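Local coordinates for CAS6A (Thermus thermophilus, PDB 4C97), which probably acts as a CRISPR-associated endoribonuclease of the Cas6 family, cutting CRISPR RNA precursors during antiviral defence, at residues R168-L171 / L172-T176; T208-E211 / A212-S216. The protein carries 1 engineered substitution. One frame throughout, in Å; residues are numbered along the deposited sequence.

Contact 1. Residues R168-L171 / L172-T176; sequences REAL and LERTT
Ala170 and Arg174, Leu171 and Thr175 meet in the last turns of helix 165-174, a local contact where the helix widens into a pi-type turn before the chain passes into strand 176-186. The helix lies in the Cas6 family region, of the RAMP class, and the strand that follows it belongs to an antiparallel sheet. In the pi-type turn at 172-174 the hydrogen bonding changes. Leu172 N still bonds to Arg168 O in the regular i to i+4 way (2.9 Å, N-H...O 163°), as does Glu173 N to Glu169 O. The carbonyl of Ala170 then takes two donors: Arg174 N at 3.0 Å, standing above the carbonyl plane, and, weakly, Thr175 N at 3.4 Å.

The Arg168 CG methylene lies 4.0 Å from Leu172 CD1, and beyond it the guanidinium reaches Glu156 on helix 144-158 in a salt bridge. The Glu169 chain runs nearly perpendicular to that of Glu173, with Glu169 OE2 3.5 Å from Glu173 CB while the two carboxylates themselves stay apart. Arg174 runs with CG anti to its own N (chi1 -164°) and bends at chi3, which brings NH1 to 3.5 Å from the methyl CB of Ala170. A water in the guanidinium plane accepts from this NH1 and donates to Glu169 OE1, bridging groups too far apart to pair directly. With Pro205 O at NE and Glu211 at NH2, all three nitrogens of the group have partners.

The Leu171 side chain packs against Trp214 and Leu218 of helix 209-225. Its carbonyl oxygen, meanwhile, accepts the hydroxyl of Thr175, with OG1 2.7 Å from Leu171 O and tilted only slightly from the carbonyl plane.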
loop_
_atom_site.group_PDB
_atom_site.type_symbol
_atom_site.label_atom_id
_atom_site.label_comp_id
_atom_site.label_asym_id
_atom_site.label_seq_id
_atom_site.Cartn_x
_atom_site.Cartn_y
_atom_site.Cartn_z
ATOM N N ARG A 168 -3.561 -3.353 -20.363
ATOM C CA ARG A 168 -2.260 -3.537 -19.724
ATOM C C ARG A 168 -1.162 -2.874 -20.546
ATOM O O ARG A 168 -0.325 -2.132 -20.013
ATOM C CB ARG A 168 -1.965 -5.034 -19.542
ATOM C CG ARG A 168 -0.538 -5.356 -19.134
ATOM C CD ARG A 168 -0.319 -6.859 -18.922
ATOM N NE ARG A 168 -0.843 -7.321 -17.636
ATOM C CZ ARG A 168 -0.108 -7.513 -16.538
ATOM N NH1 ARG A 168 1.213 -7.331 -16.546
ATOM N NH2 ARG A 168 -0.693 -7.930 -15.431
ATOM N N GLU A 169 -1.166 -3.125 -21.851
ATOM C CA GLU A 169 -0.117 -2.599 -22.711
ATOM C C GLU A 169 -0.119 -1.072 -22.677
ATOM O O GLU A 169 0.940 -0.434 -22.569
ATOM C CB GLU A 169 -0.298 -3.117 -24.153
ATOM C CG GLU A 169 0.922 -2.942 -25.039
ATOM C CD GLU A 169 1.047 -1.548 -25.632
ATOM O OE1 GLU A 169 0.045 -0.800 -25.682
ATOM O OE2 GLU A 169 2.168 -1.200 -26.063
ATOM N N ALA A 170 -1.310 -0.484 -22.779
ATOM C CA ALA A 170 -1.407 0.973 -22.663
ATOM C C ALA A 170 -0.891 1.480 -21.318
ATOM O O ALA A 170 -0.107 2.429 -21.256
ATOM C CB ALA A 170 -2.821 1.410 -22.863
ATOM N N LEU A 171 -1.338 0.854 -20.238
ATOM C CA LEU A 171 -0.958 1.332 -18.913
ATOM C C LEU A 171 0.551 1.267 -18.726
ATOM O O LEU A 171 1.166 2.227 -18.253
ATOM C CB LEU A 171 -1.638 0.511 -17.824
ATOM C CG LEU A 171 -3.142 0.718 -17.691
ATOM C CD1 LEU A 171 -3.744 -0.397 -16.885
ATOM C CD2 LEU A 171 -3.465 2.096 -17.077
ATOM N N LEU A 172 1.153 0.141 -19.104
ATOM C CA LEU A 172 2.567 -0.063 -18.812
ATOM C C LEU A 172 3.491 0.626 -19.799
ATOM O O LEU A 172 4.530 1.141 -19.408
ATOM C CB LEU A 172 2.896 -1.548 -18.762
ATOM C CG LEU A 172 2.148 -2.343 -17.702
ATOM C CD1 LEU A 172 2.800 -3.721 -17.545
ATOM C CD2 LEU A 172 2.075 -1.626 -16.381
ATOM N N GLU A 173 3.112 0.648 -21.075
ATOM C CA GLU A 173 4.007 1.135 -22.121
ATOM C C GLU A 173 3.778 2.591 -22.503
ATOM O O GLU A 173 4.721 3.274 -22.885
ATOM C CB GLU A 173 3.885 0.276 -23.389
ATOM C CG GLU A 173 4.253 -1.183 -23.168
ATOM C CD GLU A 173 5.686 -1.344 -22.666
ATOM O OE1 GLU A 173 6.589 -0.656 -23.193
ATOM O OE2 GLU A 173 5.910 -2.139 -21.730
ATOM N N ARG A 174 2.543 3.069 -22.420
ATOM C CA ARG A 174 2.261 4.406 -22.940
ATOM C C ARG A 174 2.217 5.487 -21.852
ATOM O O ARG A 174 2.437 6.673 -22.130
ATOM C CB ARG A 174 0.988 4.405 -23.790
ATOM C CG ARG A 174 0.854 5.636 -24.644
ATOM C CD ARG A 174 -0.239 5.504 -25.707
ATOM N NE ARG A 174 -1.587 5.652 -25.150
ATOM C CZ ARG A 174 -2.523 4.700 -25.130
ATOM N NH1 ARG A 174 -2.296 3.486 -25.614
ATOM N NH2 ARG A 174 -3.707 4.967 -24.613
ATOM N N THR A 175 1.945 5.089 -20.616
ATOM C CA THR A 175 1.858 6.067 -19.532
ATOM C C THR A 175 3.175 6.790 -19.385
ATOM O O THR A 175 4.245 6.169 -19.415
ATOM C CB THR A 175 1.448 5.434 -18.191
ATOM O OG1 THR A 175 0.216 4.743 -18.354
ATOM C CG2 THR A 175 1.256 6.500 -17.099
ATOM N N THR A 176 3.089 8.108 -19.238
ATOM C CA THR A 176 4.255 8.951 -19.051
ATOM C C THR A 176 4.196 9.631 -17.687
ATOM O O THR A 176 3.276 9.402 -16.891
ATOM C CB THR A 176 4.410 9.986 -20.189
ATOM O OG1 THR A 176 5.702 10.580 -20.104
ATOM C CG2 THR A 176 3.350 11.082 -20.113
HETATM O O HOH W 1 -0.107 1.663 -26.484
#

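Contact 2. Residues T208-E211 / A212-S216; sequences TEEE and ALWLS
Glu210 runs alongside the Trp214 indole on the first turns of helix 209-225, with Glu210 CG 4.0 Å from Trp214 CD1. The indole edge also meets the backbone: CD1 comes to 3.3 Å from Glu210 O, which lies in the ring plane. One water in that plane joins the two side-chain ends, accepting from Trp214 NE1 at 2.9 Å and donating to Glu210 OE2 at 2.6 Å. Glu210 reaches it because CG stands anti to the backbone N (chi1 -180°) and the chain runs out extended from there, while the carboxylate stays turned 56° from the ring.

Beneath these groups the backbone is regular, and Trp214 N bonds almost straight to Glu210 O (N-H...O 172°). Further out, the indole packs among Leu152 and Leu155 of helix 144-158 and Val167 of helix 165-174, and stacks edge-to-face with Phe114.

The start of the helix is fixed by reciprocal bonds between Thr208 and Glu211. Thr208 OG1 accepts from Glu211 N at 3.0 Å, and Glu211 OE1 takes Thr208 N from above the carboxylate plane, also at 3.0 Å. Arg174 is a second donor to that OE1, and the positive charge of Arg174 would be expected to favour the ionised carboxylate. This exchange, at the opening of the helix with Thr208 as N-cap, is a capping box.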
loop_
_atom_site.group_PDB
_atom_site.type_symbol
_atom_site.label_atom_id
_atom_site.label_comp_id
_atom_site.label_asym_id
_atom_site.label_seq_id
_atom_site.Cartn_x
_atom_site.Cartn_y
_atom_site.Cartn_z
ATOM N N THR A 208 -8.341 5.412 -23.629
ATOM C CA THR A 208 -9.751 5.087 -23.793
ATOM C C THR A 208 -10.443 5.239 -22.445
ATOM O O THR A 208 -9.774 5.324 -21.412
ATOM C CB THR A 208 -9.936 3.663 -24.258
ATOM O OG1 THR A 208 -9.512 2.779 -23.220
ATOM C CG2 THR A 208 -9.132 3.388 -25.520
ATOM N N GLU A 209 -11.771 5.254 -22.429
ATOM C CA GLU A 209 -12.497 5.319 -21.155
ATOM C C GLU A 209 -12.104 4.139 -20.265
ATOM O O GLU A 209 -11.817 4.322 -19.089
ATOM C CB GLU A 209 -14.016 5.319 -21.356
ATOM C CG GLU A 209 -14.798 5.438 -20.008
ATOM C CD GLU A 209 -16.310 5.542 -20.165
ATOM O OE1 GLU A 209 -16.809 5.541 -21.309
ATOM O OE2 GLU A 209 -17.009 5.624 -19.131
ATOM N N GLU A 210 -12.063 2.941 -20.838
ATOM C CA GLU A 210 -11.713 1.738 -20.092
ATOM C C GLU A 210 -10.304 1.849 -19.469
ATOM O O GLU A 210 -10.073 1.549 -18.287
ATOM C CB GLU A 210 -11.805 0.517 -21.007
ATOM C CG GLU A 210 -11.466 -0.790 -20.330
ATOM C CD GLU A 210 -11.540 -1.994 -21.266
ATOM O OE1 GLU A 210 -11.263 -1.829 -22.471
ATOM O OE2 GLU A 210 -11.873 -3.106 -20.782
ATOM N N GLU A 211 -9.357 2.299 -20.280
ATOM C CA GLU A 211 -7.987 2.488 -19.799
ATOM C C GLU A 211 -7.891 3.500 -18.654
ATOM O O GLU A 211 -7.171 3.285 -17.664
ATOM C CB GLU A 211 -7.096 2.922 -20.960
ATOM C CG GLU A 211 -6.797 1.779 -21.959
ATOM C CD GLU A 211 -6.218 2.260 -23.285
ATOM O OE1 GLU A 211 -5.995 3.481 -23.437
ATOM O OE2 GLU A 211 -5.995 1.410 -24.182
ATOM N N ALA A 212 -8.596 4.623 -18.813
ATOM C CA ALA A 212 -8.593 5.674 -17.798
ATOM C C ALA A 212 -9.273 5.181 -16.505
ATOM O O ALA A 212 -8.863 5.522 -15.385
ATOM C CB ALA A 212 -9.295 6.935 -18.354
ATOM N N LEU A 213 -10.311 4.363 -16.663
ATOM C CA LEU A 213 -10.919 3.742 -15.487
ATOM C C LEU A 213 -9.948 2.804 -14.739
ATOM O O LEU A 213 -9.825 2.871 -13.499
ATOM C CB LEU A 213 -12.185 2.985 -15.852
ATOM C CG LEU A 213 -12.997 2.619 -14.630
ATOM C CD1 LEU A 213 -13.567 3.862 -13.959
ATOM C CD2 LEU A 213 -14.103 1.632 -15.011
ATOM N N TRP A 214 -9.283 1.919 -15.486
ATOM C CA TRP A 214 -8.280 1.065 -14.882
ATOM C C TRP A 214 -7.176 1.887 -14.204
ATOM O O TRP A 214 -6.745 1.567 -13.097
ATOM C CB TRP A 214 -7.689 0.123 -15.936
ATOM C CG TRP A 214 -8.485 -1.142 -16.069
ATOM C CD1 TRP A 214 -9.526 -1.381 -16.924
ATOM C CD2 TRP A 214 -8.332 -2.338 -15.284
ATOM N NE1 TRP A 214 -10.020 -2.653 -16.730
ATOM C CE2 TRP A 214 -9.307 -3.259 -15.722
ATOM C CE3 TRP A 214 -7.461 -2.706 -14.249
ATOM C CZ2 TRP A 214 -9.431 -4.524 -15.181
ATOM C CZ3 TRP A 214 -7.583 -3.970 -13.711
ATOM C CH2 TRP A 214 -8.559 -4.864 -14.177
ATOM N N LEU A 215 -6.702 2.949 -14.859
ATOM C CA LEU A 215 -5.696 3.802 -14.211
ATOM C C LEU A 215 -6.209 4.316 -12.853
ATOM O O LEU A 215 -5.511 4.228 -11.816
ATOM C CB LEU A 215 -5.280 4.956 -15.128
ATOM C CG LEU A 215 -4.195 5.880 -14.576
ATOM C CD1 LEU A 215 -2.849 5.157 -14.346
ATOM C CD2 LEU A 215 -4.004 7.068 -15.494
ATOM N N SER A 216 -7.451 4.792 -12.851
ATOM C CA SER A 216 -8.024 5.288 -11.596
ATOM C C SER A 216 -8.134 4.195 -10.530
ATOM O O SER A 216 -7.922 4.441 -9.329
ATOM C CB SER A 216 -9.371 5.979 -11.831
ATOM O OG SER A 216 -10.408 5.070 -12.153
HETATM O O HOH W 2 -12.197 -3.812 -18.275
#

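From the N terminus, contact 1 (168-176) comes first and contact 2 (208-216) follows; they are in series, neither nesting nor crossing. Each is a run of helical turns within one continuous stretch and closes no long loop. Between them the chain runs through strands 176-186, 194-197 and 199-203 of one antiparallel sheet and returns the start of helix 209-225 beside helix 165-174, with contact centres about 11 Å apart. There they touch directly: Arg174 NH2 forms a salt bridge with Glu211 OE1 at 3.0 Å, Ala170 CB packs on Glu211 OE2, and Leu171 CD2 meets Leu215 CB. Helix 144-158 touches both.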